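Local coordinates for 3,4-dihydroxy-2-butanone 4-phosphate synthase (Acinetobacter baumannii, PDB 6MNZ), which probably catalyses the conversion of D-ribulose 5-phosphate to 3,4-dihydroxy-2-butanone 4-phosphate and formate, a step of riboflavin biosynthesis, at residues 203-208 with 227-232; 233-238 with 291-296; 136-141 with 198-203; 191-196 with 319-324. All blocks are in the same frame, centred on the assembly; numbering follows the deposited sequence.

The four contacts gather around the junction between the synthase part of the chain and the part related to GTP cyclohydrolase II. Interactions 1 and 2 lie in one mixed sheet, their centres 11 Å apart, and are joined where Glu228 N probably donates to Asp233 OD1 at 3.2 Å. Interaction 3 carries the loop with Arg140 and Ala141, predicted to bind D-ribulose 5-phosphate, and reaches interaction 1 through His139 NE2, 2.6 Å from Ile229 O. Interaction 4 uses the same helix 192-202 as interaction 3, at a centre separation of 8 Å; Val137 packs on Ile196 there, and Ala141 on Ser321. Interactions 2 and 4, about 19 Å apart between centres, do not touch.

Interaction 1: 203-208 with 227-232; sequences EQTVER and REIGNP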
loop_
_atom_site.group_PDB
_atom_site.type_symbol
_atom_site.label_atom_id
_atom_site.label_comp_id
_atom_site.label_asym_id
_atom_site.label_seq_id
_atom_site.Cartn_x
_atom_site.Cartn_y
_atom_site.Cartn_z
ATOM N N GLU A 203 -16.144 24.748 -1.270
ATOM C CA GLU A 203 -15.578 24.379 0.020
ATOM C C GLU A 203 -14.080 24.645 0.006
ATOM O O GLU A 203 -13.399 24.351 -0.981
ATOM C CB GLU A 203 -15.840 22.901 0.347
ATOM C CG GLU A 203 -17.302 22.475 0.262
ATOM C CD GLU A 203 -17.487 20.974 0.449
ATOM O OE1 GLU A 203 -16.478 20.275 0.688
ATOM O OE2 GLU A 203 -18.623 20.482 0.277
ATOM N N GLN A 204 -13.560 25.134 1.130
ATOM C CA GLN A 204 -12.115 25.195 1.345
ATOM C C GLN A 204 -11.644 23.823 1.806
ATOM O O GLN A 204 -11.814 23.436 2.964
ATOM C CB GLN A 204 -11.759 26.278 2.356
ATOM C CG GLN A 204 -10.285 26.640 2.357
ATOM C CD GLN A 204 -9.855 27.351 3.625
ATOM O OE1 GLN A 204 -10.177 26.911 4.729
ATOM N NE2 GLN A 204 -8.977 28.334 3.477
ATOM N N THR A 205 -11.187 23.024 0.846
ATOM C CA THR A 205 -10.828 21.638 1.109
ATOM C C THR A 205 -9.355 21.458 1.448
ATOM O O THR A 205 -9.005 20.468 2.099
ATOM C CB THR A 205 -11.186 20.768 -0.100
ATOM O OG1 THR A 205 -12.446 21.190 -0.636
ATOM C CG2 THR A 205 -11.280 19.307 0.301
ATOM N N VAL A 206 -8.502 22.422 1.110
ATOM C CA VAL A 206 -7.058 22.279 1.249
ATOM C C VAL A 206 -6.563 23.324 2.240
ATOM O O VAL A 206 -7.105 24.432 2.307
ATOM C CB VAL A 206 -6.340 22.431 -0.108
ATOM C CG1 VAL A 206 -4.830 22.416 0.084
ATOM C CG2 VAL A 206 -6.777 21.331 -1.073
ATOM N N GLU A 207 -5.617 22.923 3.090
ATOM C CA GLU A 207 -4.973 23.826 4.034
ATOM C C GLU A 207 -3.465 23.616 4.003
ATOM O O GLU A 207 -2.988 22.478 4.047
ATOM C CB GLU A 207 -5.504 23.617 5.455
ATOM C CG GLU A 207 -4.808 24.463 6.507
ATOM C CD GLU A 207 -5.147 24.027 7.918
ATOM O OE1 GLU A 207 -6.018 23.143 8.066
ATOM O OE2 GLU A 207 -4.369 24.360 8.837
ATOM N N ARG A 208 -2.729 24.721 4.087
ATOM C CA ARG A 208 -1.275 24.700 4.148
ATOM C C ARG A 208 -0.785 24.317 5.543
ATOM O O ARG A 208 -1.432 24.592 6.558
ATOM C CB ARG A 208 -0.698 26.059 3.753
ATOM C CG ARG A 208 -1.184 27.220 4.602
ATOM C CD ARG A 208 -1.072 28.530 3.841
ATOM N NE ARG A 208 0.317 28.855 3.535
ATOM C CZ ARG A 208 0.704 29.908 2.823
ATOM N NH1 ARG A 208 -0.200 30.739 2.318
ATOM N NH2 ARG A 208 1.983 30.257 2.819
ATOM N N ARG A 227 -2.300 20.110 3.046
ATOM C CA ARG A 227 -3.075 18.904 3.301
ATOM C C ARG A 227 -4.539 19.151 2.965
ATOM O O ARG A 227 -5.100 20.187 3.333
ATOM C CB ARG A 227 -2.942 18.462 4.763
ATOM C CG ARG A 227 -1.951 17.332 4.983
ATOM C CD ARG A 227 -2.273 16.548 6.245
ATOM N NE ARG A 227 -2.038 17.329 7.458
ATOM C CZ ARG A 227 -0.921 17.284 8.179
ATOM N NH1 ARG A 227 0.128 16.588 7.755
ATOM N NH2 ARG A 227 -0.819 18.014 9.281
ATOM N N GLU A 228 -5.178 18.145 2.372
ATOM C CA GLU A 228 -6.590 18.201 2.024
ATOM C C GLU A 228 -7.421 17.373 2.997
ATOM O O GLU A 228 -6.912 16.464 3.658
ATOM C CB GLU A 228 -6.834 17.704 0.598
ATOM C CG GLU A 228 -8.243 17.995 0.104
ATOM C CD GLU A 228 -8.506 17.456 -1.283
ATOM O OE1 GLU A 228 -8.074 16.316 -1.554
ATOM O OE2 GLU A 228 -9.416 17.997 -1.946
ATOM N N ILE A 229 -8.686 17.777 3.159
ATOM C CA ILE A 229 -9.615 17.031 3.997
ATOM C C ILE A 229 -9.556 15.559 3.633
ATOM O O ILE A 229 -9.685 15.188 2.461
ATOM C CB ILE A 229 -11.045 17.575 3.822
ATOM C CG1 ILE A 229 -11.118 19.060 4.184
ATOM C CG2 ILE A 229 -12.028 16.765 4.653
ATOM C CD1 ILE A 229 -10.686 19.384 5.598
ATOM N N GLY A 230 -9.506 14.710 4.655
ATOM C CA GLY A 230 -9.488 13.281 4.473
ATOM C C GLY A 230 -8.108 12.679 4.317
ATOM O O GLY A 230 -7.924 11.504 4.650
ATOM N N ASN A 231 -7.110 13.486 3.948
ATOM C CA ASN A 231 -5.704 13.176 4.175
ATOM C C ASN A 231 -5.379 11.759 3.718
ATOM O O ASN A 231 -5.045 10.899 4.541
ATOM C CB ASN A 231 -5.361 13.352 5.656
ATOM C CG ASN A 231 -3.929 12.982 5.970
ATOM O OD1 ASN A 231 -3.029 13.814 5.861
ATOM N ND2 ASN A 231 -3.688 11.693 6.179
ATOM N N PRO A 232 -5.387 11.496 2.408
ATOM C CA PRO A 232 -4.432 10.542 1.827
ATOM C C PRO A 232 -3.116 11.154 1.362
ATOM O O PRO A 232 -2.448 10.555 0.516
ATOM C CB PRO A 232 -5.212 9.974 0.625
ATOM C CG PRO A 232 -6.609 10.528 0.720
ATOM C CD PRO A 232 -6.481 11.802 1.478
#
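Thr205 and Ile229 meet where two antiparallel strands of a beta hairpin come to their open end. Ile229 N donates to Thr205 O at 2.9 Å. Further along the hairpin, Glu207 and Arg227 form a hydrogen-bonded pair: Glu207 N reaches Arg227 O at 2.8 Å, and Arg227 N returns to Glu207 O at 2.7 Å. Between these bonds, Val206 faces Glu228 as a non-hydrogen-bonded pair.

The close packing lies on the Val206-Glu228 face. Glu228 sends CG anti to its backbone N (chi1 -169°) and then runs extended beside Thr205, the two side chains pointing the same way, so that its aliphatic part lies against the Thr205 methyl CG2. Val206 CG2 rests on Glu228 CG at 3.8 Å; beta-branched Val206 suits a buried strand, and Glu228 adds its aliphatic CB and CG to the packing. The opposite face, with Glu207 and Arg227, is looser: both side chains are exposed, touch the other strand through little more than CB, and suit solvent by their charge. After Glu228 the chain leaves the strand in a type II turn, Glu228 to Asn231, where Gly230 readily adopts the positive phi of the third position.

Around the hairpin mouth, Leu138 of the synthase loop touches Thr205, Gln332 of helix 320-336 accepts a hydrogen bond from Thr205 N, and the sheet continues past strand 220-228 into strand 235-239.

Interaction 2: 233-238 with 291-296; sequences DIHLAL and VWIGQD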
loop_
_atom_site.group_PDB
_atom_site.type_symbol
_atom_site.label_atom_id
_atom_site.label_comp_id
_atom_site.label_asym_id
_atom_site.label_seq_id
_atom_site.Cartn_x
_atom_site.Cartn_y
_atom_site.Cartn_z
ATOM N N ASP A 233 -2.813 12.390 1.752
ATOM C CA ASP A 233 -1.979 13.260 0.936
ATOM C C ASP A 233 -1.123 14.120 1.851
ATOM O O ASP A 233 -1.523 14.442 2.972
ATOM C CB ASP A 233 -2.841 14.143 0.028
ATOM C CG ASP A 233 -4.041 14.718 0.755
ATOM O OD1 ASP A 233 -3.845 15.320 1.834
ATOM O OD2 ASP A 233 -5.159 14.659 0.202
ATOM N N ILE A 234 0.051 14.503 1.361
ATOM C CA ILE A 234 0.638 15.808 1.644
ATOM C C ILE A 234 1.030 16.455 0.318
ATOM O O ILE A 234 1.740 15.838 -0.484
ATOM C CB ILE A 234 1.842 15.685 2.596
ATOM C CG1 ILE A 234 2.425 17.060 2.921
ATOM C CG2 ILE A 234 2.869 14.738 2.014
ATOM C CD1 ILE A 234 1.628 17.801 3.969
ATOM N N HIS A 235 0.401 17.583 0.002
ATOM C CA HIS A 235 0.623 18.273 -1.262
ATOM C C HIS A 235 1.665 19.373 -1.103
ATOM O O HIS A 235 1.709 20.072 -0.088
ATOM C CB HIS A 235 -0.679 18.875 -1.792
ATOM C CG HIS A 235 -1.829 17.920 -1.792
ATOM N ND1 HIS A 235 -2.120 17.109 -2.866
ATOM C CD2 HIS A 235 -2.833 17.737 -0.903
ATOM C CE1 HIS A 235 -3.152 16.343 -2.565
ATOM N NE2 HIS A 235 -3.644 16.749 -1.409
ATOM N N LEU A 236 2.435 19.595 -2.168
ATOM C CA LEU A 236 3.499 20.586 -2.168
ATOM C C LEU A 236 3.248 21.639 -3.238
ATOM O O LEU A 236 2.543 21.401 -4.224
ATOM C CB LEU A 236 4.864 19.931 -2.402
ATOM C CG LEU A 236 5.277 18.893 -1.360
ATOM C CD1 LEU A 236 6.508 18.151 -1.827
ATOM C CD2 LEU A 236 5.526 19.553 -0.018
ATOM N N ALA A 237 3.907 22.786 -3.072
ATOM C CA ALA A 237 3.922 23.826 -4.098
ATOM C C ALA A 237 5.282 24.509 -4.062
ATOM O O ALA A 237 5.675 25.044 -3.021
ATOM C CB ALA A 237 2.796 24.832 -3.878
ATOM N N LEU A 238 6.076 24.287 -5.107
ATOM C CA LEU A 238 7.352 24.969 -5.283
ATOM C C LEU A 238 7.126 26.304 -5.984
ATOM O O LEU A 238 6.593 26.342 -7.099
ATOM C CB LEU A 238 8.317 24.100 -6.086
ATOM C CG LEU A 238 8.996 22.972 -5.308
ATOM C CD1 LEU A 238 7.999 21.876 -4.978
ATOM C CD2 LEU A 238 10.170 22.410 -6.095
ATOM N N VAL A 291 2.966 22.708 -8.759
ATOM C CA VAL A 291 2.174 21.978 -7.784
ATOM C C VAL A 291 2.522 20.498 -7.866
ATOM O O VAL A 291 2.886 19.974 -8.922
ATOM C CB VAL A 291 0.666 22.207 -7.999
ATOM C CG1 VAL A 291 -0.120 21.749 -6.782
ATOM C CG2 VAL A 291 0.396 23.675 -8.294
ATOM N N TRP A 292 2.273 19.791 -6.765
ATOM C CA TRP A 292 2.518 18.356 -6.682
ATOM C C TRP A 292 1.388 17.730 -5.884
ATOM O O TRP A 292 1.160 18.106 -4.730
ATOM C CB TRP A 292 3.869 18.057 -6.025
ATOM C CG TRP A 292 4.155 16.591 -5.882
ATOM C CD1 TRP A 292 3.781 15.782 -4.850
ATOM C CD2 TRP A 292 4.983 15.792 -6.737
ATOM N NE1 TRP A 292 4.288 14.520 -5.031
ATOM C CE2 TRP A 292 5.039 14.500 -6.177
ATOM C CE3 TRP A 292 5.635 16.028 -7.950
ATOM C CZ2 TRP A 292 5.641 13.429 -6.833
ATOM C CZ3 TRP A 292 6.279 14.972 -8.574
ATOM C CH2 TRP A 292 6.246 13.683 -8.033
ATOM N N ILE A 293 0.683 16.784 -6.495
ATOM C CA ILE A 293 -0.390 16.072 -5.812
ATOM C C ILE A 293 0.227 14.977 -4.954
ATOM O O ILE A 293 0.921 14.091 -5.468
ATOM C CB ILE A 293 -1.397 15.473 -6.808
ATOM C CG1 ILE A 293 -1.663 16.392 -8.002
ATOM C CG2 ILE A 293 -2.712 15.180 -6.092
ATOM C CD1 ILE A 293 -1.934 15.632 -9.309
ATOM N N GLY A 294 -0.172 14.930 -3.688
ATOM C CA GLY A 294 0.133 13.773 -2.871
ATOM C C GLY A 294 -0.625 12.547 -3.349
ATOM O O GLY A 294 -1.806 12.613 -3.694
ATOM N N GLN A 295 0.078 11.417 -3.379
ATOM C CA GLN A 295 -0.506 10.123 -3.697
ATOM C C GLN A 295 -0.184 9.164 -2.561
ATOM O O GLN A 295 0.883 9.254 -1.949
ATOM C CB GLN A 295 0.059 9.573 -5.017
ATOM C CG GLN A 295 -0.946 9.427 -6.148
ATOM C CD GLN A 295 -0.354 8.715 -7.353
ATOM O OE1 GLN A 295 0.490 9.270 -8.058
ATOM N NE2 GLN A 295 -0.661 7.429 -7.486
ATOM N N ASP A 296 -1.126 8.268 -2.255
ATOM C CA ASP A 296 -0.876 7.291 -1.202
ATOM C C ASP A 296 0.321 6.417 -1.533
ATOM O O ASP A 296 1.148 6.140 -0.657
ATOM C CB ASP A 296 -2.115 6.425 -0.985
ATOM C CG ASP A 296 -3.311 7.228 -0.535
ATOM O OD1 ASP A 296 -3.140 8.073 0.366
ATOM O OD2 ASP A 296 -4.394 7.081 -1.140
#
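Strands 235-239 and 290-292 run antiparallel, the touching parts 164° apart in direction, with Leu236 and Trp292 as a hydrogen-bonded pair: Leu236 N gives to Trp292 O at 3.2 Å, and Trp292 N gives to Leu236 O at 3.0 Å. The side chains of this pair leave the same face, CB against CB at 4.2 Å. Ala237 and Val291 follow as a non-hydrogen-bonded pair on the other face, where both pack on Ile333 of helix 320-336; the small alanine suits the close helix.

These are inner strands of the mixed sheet of the GTP cyclohydrolase II-related part, the Leu236-Trp292 face being turned to the second subunit. Trp292, with CG anti to its backbone N (chi1 179°), packs on Leu298, while its NE1 donates a hydrogen bond to Asp300 of the second subunit.

Beyond the pairing, the His235 ring leans toward the departing chain. Trp292 O and Ile293 CA lie at the ring edge, near its plane, and Ile293 CG2 crosses to CE1 at 3.7 Å. Gly294 CA comes to 3.5 Å from Ile234 O, an approach that depends on glycine, since a beta carbon here would point at segment 233-238 and clash with that oxygen. Asp233 CB sits 4.2 Å from Gly294 O.

Interaction 3: 136-141 with 198-203; sequences GVLHRA and YRMTNE
Leu138 and Arg199 meet in a buried loop-to-helix contact, in which the loop between strand 127-131 and helix 143-153 of the synthase fold, with its short 3-10 segment at 137-138, packs on the last turns of helix 192-202. The same loop carries Arg140 and Ala141, predicted to bind D-ribulose 5-phosphate; Arg140 is salt-bridged to a sulfate ion in this crystal. Helix 192-202 runs on to strand 206-215, so the contact lies beside the passage into the part of the chain related to GTP cyclohydrolase II.

Its character is mixed. Leu138 crosses Arg199 at about a right angle and lays its branched end over one face of the guanidinium, CG 4.1 Å from CZ and CD1 4.0 Å from NH2. The face of a guanidinium makes no hydrogen bonds and can be covered by an apolar side chain, while its edge keeps its polar partners. A bend at chi3 (59°) turns this edge toward Glu203, four residues on, which Arg199 grips side-on in a salt bridge: NE lies 3.0 Å and NH2 3.1 Å from the single oxygen OE1. NH1 has a second acid, Asp149, which also accepts from Val137 N, tying loop and helix to one carboxylate. Gly136, lacking a side chain, lies at the guanidinium edge, its CA 4.2 Å from NH1. On the other branch of the leucine, CD2 touches the sulfur SD of Met200 at 4.0 Å.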
loop_
_atom_site.group_PDB
_atom_site.type_symbol
_atom_site.label_atom_id
_atom_site.label_comp_id
_atom_site.label_asym_id
_atom_site.label_seq_id
_atom_site.Cartn_x
_atom_site.Cartn_y
_atom_site.Cartn_z
ATOM N N GLY A 136 -14.549 11.483 1.809
ATOM C CA GLY A 136 -15.679 11.385 0.908
ATOM C C GLY A 136 -15.230 11.341 -0.539
ATOM O O GLY A 136 -14.164 10.813 -0.874
ATOM N N VAL A 137 -15.985 12.033 -1.386
ATOM C CA VAL A 137 -15.813 11.965 -2.832
ATOM C C VAL A 137 -14.550 12.718 -3.235
ATOM O O VAL A 137 -14.173 12.737 -4.412
ATOM C CB VAL A 137 -17.061 12.529 -3.540
ATOM C CG1 VAL A 137 -16.854 12.616 -5.025
ATOM C CG2 VAL A 137 -18.272 11.667 -3.244
ATOM N N LEU A 138 -13.835 13.272 -2.254
ATOM C CA LEU A 138 -12.570 13.934 -2.560
ATOM C C LEU A 138 -11.529 12.949 -3.078
ATOM O O LEU A 138 -10.570 13.364 -3.738
ATOM C CB LEU A 138 -12.032 14.648 -1.323
ATOM C CG LEU A 138 -12.857 15.823 -0.804
ATOM C CD1 LEU A 138 -12.285 16.295 0.524
ATOM C CD2 LEU A 138 -12.893 16.954 -1.818
ATOM N N HIS A 139 -11.571 11.707 -2.598
ATOM C CA HIS A 139 -10.492 10.753 -2.824
ATOM C C HIS A 139 -10.948 9.508 -3.564
ATOM O O HIS A 139 -10.391 9.185 -4.620
ATOM C CB HIS A 139 -9.861 10.366 -1.478
ATOM C CG HIS A 139 -9.545 11.539 -0.604
ATOM N ND1 HIS A 139 -8.664 12.528 -0.983
ATOM C CD2 HIS A 139 -10.089 11.950 0.566
ATOM C CE1 HIS A 139 -8.662 13.486 -0.072
ATOM N NE2 HIS A 139 -9.484 13.137 0.900
ATOM N N ARG A 140 -11.977 8.825 -3.070
ATOM C CA ARG A 140 -12.636 7.759 -3.813
ATOM C C ARG A 140 -13.914 8.304 -4.435
ATOM O O ARG A 140 -14.840 8.695 -3.715
ATOM C CB ARG A 140 -12.948 6.566 -2.909
ATOM C CG ARG A 140 -13.246 5.291 -3.678
ATOM C CD ARG A 140 -13.812 4.205 -2.776
ATOM N NE ARG A 140 -15.231 3.971 -3.031
ATOM C CZ ARG A 140 -15.821 2.780 -2.988
ATOM N NH1 ARG A 140 -15.167 1.734 -2.500
ATOM N NH2 ARG A 140 -17.133 2.697 -3.163
ATOM N N ALA A 141 -14.013 8.203 -5.756
ATOM C CA ALA A 141 -15.190 8.670 -6.488
ATOM C C ALA A 141 -16.187 7.538 -6.721
ATOM O O ALA A 141 -16.649 7.310 -7.838
ATOM C CB ALA A 141 -14.756 9.298 -7.806
ATOM N N TYR A 198 -18.173 20.342 -7.692
ATOM C CA TYR A 198 -18.946 21.213 -6.814
ATOM C C TYR A 198 -18.240 21.399 -5.477
ATOM O O TYR A 198 -18.041 22.530 -5.018
ATOM C CB TYR A 198 -20.348 20.639 -6.609
ATOM C CG TYR A 198 -21.228 21.498 -5.733
ATOM C CD1 TYR A 198 -22.072 22.450 -6.287
ATOM C CD2 TYR A 198 -21.261 21.317 -4.358
ATOM C CE1 TYR A 198 -22.838 23.273 -5.489
ATOM C CE2 TYR A 198 -22.026 22.131 -3.551
ATOM C CZ TYR A 198 -22.801 23.118 -4.121
ATOM O OH TYR A 198 -23.548 23.951 -3.323
ATOM N N ARG A 199 -17.868 20.293 -4.828
ATOM C CA ARG A 199 -17.192 20.378 -3.539
ATOM C C ARG A 199 -15.912 21.196 -3.642
ATOM O O ARG A 199 -15.557 21.927 -2.709
ATOM C CB ARG A 199 -16.884 18.975 -3.016
ATOM C CG ARG A 199 -18.113 18.173 -2.615
ATOM C CD ARG A 199 -17.756 17.044 -1.658
ATOM N NE ARG A 199 -17.130 17.541 -0.435
ATOM C CZ ARG A 199 -16.664 16.767 0.539
ATOM N NH1 ARG A 199 -16.713 15.446 0.424
ATOM N NH2 ARG A 199 -16.028 17.313 1.568
ATOM N N MET A 200 -15.165 21.027 -4.734
ATOM C CA MET A 200 -13.934 21.784 -4.912
ATOM C C MET A 200 -14.197 23.268 -5.126
ATOM O O MET A 200 -13.318 24.087 -4.836
ATOM C CB MET A 200 -13.139 21.222 -6.090
ATOM C CG MET A 200 -12.656 19.795 -5.891
ATOM S SD MET A 200 -11.581 19.588 -4.456
ATOM C CE MET A 200 -10.499 18.278 -5.027
ATOM N N THR A 201 -15.398 23.640 -5.568
ATOM C CA THR A 201 -15.681 25.033 -5.888
ATOM C C THR A 201 -16.324 25.782 -4.731
ATOM O O THR A 201 -16.268 27.017 -4.698
ATOM C CB THR A 201 -16.598 25.127 -7.112
ATOM O OG1 THR A 201 -17.855 24.502 -6.822
ATOM C CG2 THR A 201 -15.960 24.450 -8.317
ATOM N N ASN A 202 -17.008 25.074 -3.829
ATOM C CA ASN A 202 -17.809 25.706 -2.787
ATOM C C ASN A 202 -17.342 25.316 -1.389
ATOM O O ASN A 202 -18.064 25.543 -0.412
ATOM C CB ASN A 202 -19.286 25.353 -2.968
ATOM C CG ASN A 202 -19.830 25.805 -4.308
ATOM O OD1 ASN A 202 -19.981 25.004 -5.231
ATOM N ND2 ASN A 202 -20.198 27.079 -4.397
ATOM N N GLU A 203 -16.144 24.748 -1.270
ATOM C CA GLU A 203 -15.578 24.379 0.020
ATOM C C GLU A 203 -14.080 24.645 0.006
ATOM O O GLU A 203 -13.399 24.351 -0.981
ATOM C CB GLU A 203 -15.840 22.901 0.347
ATOM C CG GLU A 203 -17.302 22.475 0.262
ATOM C CD GLU A 203 -17.487 20.974 0.449
ATOM O OE1 GLU A 203 -16.478 20.275 0.688
ATOM O OE2 GLU A 203 -18.623 20.482 0.277
#

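Interaction 4: 191-196 with 319-324; sequences TIADLI and ALSHQY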
loop_
_atom_site.group_PDB
_atom_site.type_symbol
_atom_site.label_atom_id
_atom_site.label_comp_id
_atom_site.label_asym_id
_atom_site.label_seq_id
_atom_site.Cartn_x
_atom_site.Cartn_y
_atom_site.Cartn_z
ATOM N N THR A 191 -23.746 13.321 -11.977
ATOM C CA THR A 191 -22.423 12.730 -12.122
ATOM C C THR A 191 -21.636 12.921 -10.833
ATOM O O THR A 191 -21.568 14.037 -10.306
ATOM C CB THR A 191 -21.672 13.363 -13.295
ATOM O OG1 THR A 191 -22.451 13.234 -14.490
ATOM C CG2 THR A 191 -20.325 12.691 -13.492
ATOM N N ILE A 192 -20.993 11.852 -10.360
ATOM C CA ILE A 192 -20.148 11.972 -9.174
ATOM C C ILE A 192 -19.010 12.952 -9.429
ATOM O O ILE A 192 -18.683 13.779 -8.568
ATOM C CB ILE A 192 -19.609 10.590 -8.755
ATOM C CG1 ILE A 192 -20.747 9.687 -8.274
ATOM C CG2 ILE A 192 -18.560 10.734 -7.657
ATOM C CD1 ILE A 192 -20.326 8.248 -8.041
ATOM N N ALA A 193 -18.476 12.961 -10.654
ATOM C CA ALA A 193 -17.488 13.972 -11.019
ATOM C C ALA A 193 -18.068 15.377 -10.913
ATOM O O ALA A 193 -17.388 16.302 -10.452
ATOM C CB ALA A 193 -16.966 13.715 -12.432
ATOM N N ASP A 194 -19.325 15.557 -11.323
ATOM C CA ASP A 194 -19.973 16.852 -11.145
ATOM C C ASP A 194 -20.095 17.215 -9.672
ATOM O O ASP A 194 -20.098 18.401 -9.322
ATOM C CB ASP A 194 -21.354 16.848 -11.803
ATOM C CG ASP A 194 -21.282 17.031 -13.308
ATOM O OD1 ASP A 194 -20.250 16.660 -13.903
ATOM O OD2 ASP A 194 -22.282 17.489 -13.901
ATOM N N LEU A 195 -20.198 16.215 -8.794
ATOM C CA LEU A 195 -20.183 16.480 -7.361
ATOM C C LEU A 195 -18.774 16.763 -6.853
ATOM O O LEU A 195 -18.594 17.591 -5.954
ATOM C CB LEU A 195 -20.794 15.301 -6.603
ATOM C CG LEU A 195 -21.056 15.539 -5.114
ATOM C CD1 LEU A 195 -22.074 16.653 -4.909
ATOM C CD2 LEU A 195 -21.522 14.254 -4.443
ATOM N N ILE A 196 -17.773 16.038 -7.363
ATOM C CA ILE A 196 -16.382 16.379 -7.070
ATOM C C ILE A 196 -16.150 17.864 -7.313
ATOM O O ILE A 196 -15.659 18.593 -6.443
ATOM C CB ILE A 196 -15.422 15.526 -7.917
ATOM C CG1 ILE A 196 -15.454 14.073 -7.454
ATOM C CG2 ILE A 196 -14.003 16.071 -7.814
ATOM C CD1 ILE A 196 -14.759 13.108 -8.376
ATOM N N ALA A 319 -10.747 8.953 -16.441
ATOM C CA ALA A 319 -10.783 9.077 -14.987
ATOM C C ALA A 319 -11.135 10.509 -14.582
ATOM O O ALA A 319 -10.330 11.237 -13.997
ATOM C CB ALA A 319 -9.452 8.639 -14.372
ATOM N N LEU A 320 -12.276 10.966 -15.104
ATOM C CA LEU A 320 -12.646 12.370 -14.972
ATOM C C LEU A 320 -12.748 12.784 -13.513
ATOM O O LEU A 320 -12.441 13.932 -13.169
ATOM C CB LEU A 320 -13.972 12.623 -15.687
ATOM C CG LEU A 320 -14.291 14.054 -16.118
ATOM C CD1 LEU A 320 -13.168 14.654 -16.944
ATOM C CD2 LEU A 320 -15.601 14.071 -16.899
ATOM N N SER A 321 -13.180 11.871 -12.642
ATOM C CA SER A 321 -13.118 12.127 -11.208
ATOM C C SER A 321 -11.698 12.471 -10.776
ATOM O O SER A 321 -11.472 13.475 -10.091
ATOM C CB SER A 321 -13.632 10.908 -10.445
ATOM O OG SER A 321 -15.015 10.721 -10.679
ATOM N N HIS A 322 -10.730 11.634 -11.150
ATOM C CA HIS A 322 -9.347 11.875 -10.759
ATOM C C HIS A 322 -8.804 13.175 -11.335
ATOM O O HIS A 322 -7.861 13.742 -10.773
ATOM C CB HIS A 322 -8.470 10.704 -11.199
ATOM C CG HIS A 322 -7.041 10.825 -10.771
ATOM N ND1 HIS A 322 -6.111 11.555 -11.482
ATOM C CD2 HIS A 322 -6.402 10.384 -9.662
ATOM C CE1 HIS A 322 -4.935 11.459 -10.888
ATOM N NE2 HIS A 322 -5.094 10.792 -9.759
ATOM N N GLN A 323 -9.388 13.673 -12.426
ATOM C CA GLN A 323 -8.964 14.954 -12.978
ATOM C C GLN A 323 -9.479 16.114 -12.134
ATOM O O GLN A 323 -8.703 16.983 -11.721
ATOM C CB GLN A 323 -9.447 15.088 -14.422
ATOM C CG GLN A 323 -8.761 14.146 -15.400
ATOM C CD GLN A 323 -9.247 14.332 -16.826
ATOM O OE1 GLN A 323 -10.061 15.212 -17.106
ATOM N NE2 GLN A 323 -8.722 13.527 -17.741
ATOM N N TYR A 324 -10.781 16.122 -11.836
ATOM C CA TYR A 324 -11.348 17.188 -11.020
ATOM C C TYR A 324 -10.802 17.152 -9.599
ATOM O O TYR A 324 -10.713 18.197 -8.943
ATOM C CB TYR A 324 -12.872 17.081 -10.988
ATOM C CG TYR A 324 -13.544 17.190 -12.340
ATOM C CD1 TYR A 324 -12.853 17.662 -13.448
ATOM C CD2 TYR A 324 -14.910 16.990 -12.463
ATOM C CE1 TYR A 324 -13.483 17.825 -14.664
ATOM C CE2 TYR A 324 -15.559 17.198 -13.662
ATOM C CZ TYR A 324 -14.839 17.600 -14.764
ATOM O OH TYR A 324 -15.480 17.787 -15.966
#
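Ala193 and Ile196 of helix 192-202 meet the first turn of helix 320-336. That helix starts after Ala319, at the N-cap position, and its start is held from outside the pair: Ala319 N bonds Asp26, and Ser321 N bonds Asp24. Acidic acceptors suit backbone N-H groups at this end of a helix. Leu320 follows, its carbonyl carbon C lying 4.5 Å from Ala193 CB.

Ser321 comes next and supplies the small residue that close approach demands. Its OG, which has a hydrogen-bonding partner elsewhere, lies 4.0 Å from Ala193 CB, and Ile196 CD1 reaches over to its CB and OG. With CG1 anti to the carbonyl carbon (chi1 -70°), Ile196 sends its long branch to Ser321 and keeps CG2 for the residue one turn on.

That residue is Tyr324. Its CB packs on Ile196 CG2 at 3.5 Å, the two side chains crossing at about a right angle. Tyr324 CD2 is 3.9 Å from Ala193 CB, and Ala193 O lies at the ring edge, near its plane, 3.3 Å from CD2. Leu320 O, from the same helix, lies over one ring face, toward the rim. Alanine suits position 193, its single methyl being too short to push the ring away.

The segments 192-196 and 320-324 of helices 192-202 and 320-336 run almost parallel, 3° apart, their axes 8.9 Å from each other. This is packing of side-by-side parallel helices across the junction of the two parts of the protein, beside Ala141 of the predicted D-ribulose 5-phosphate site.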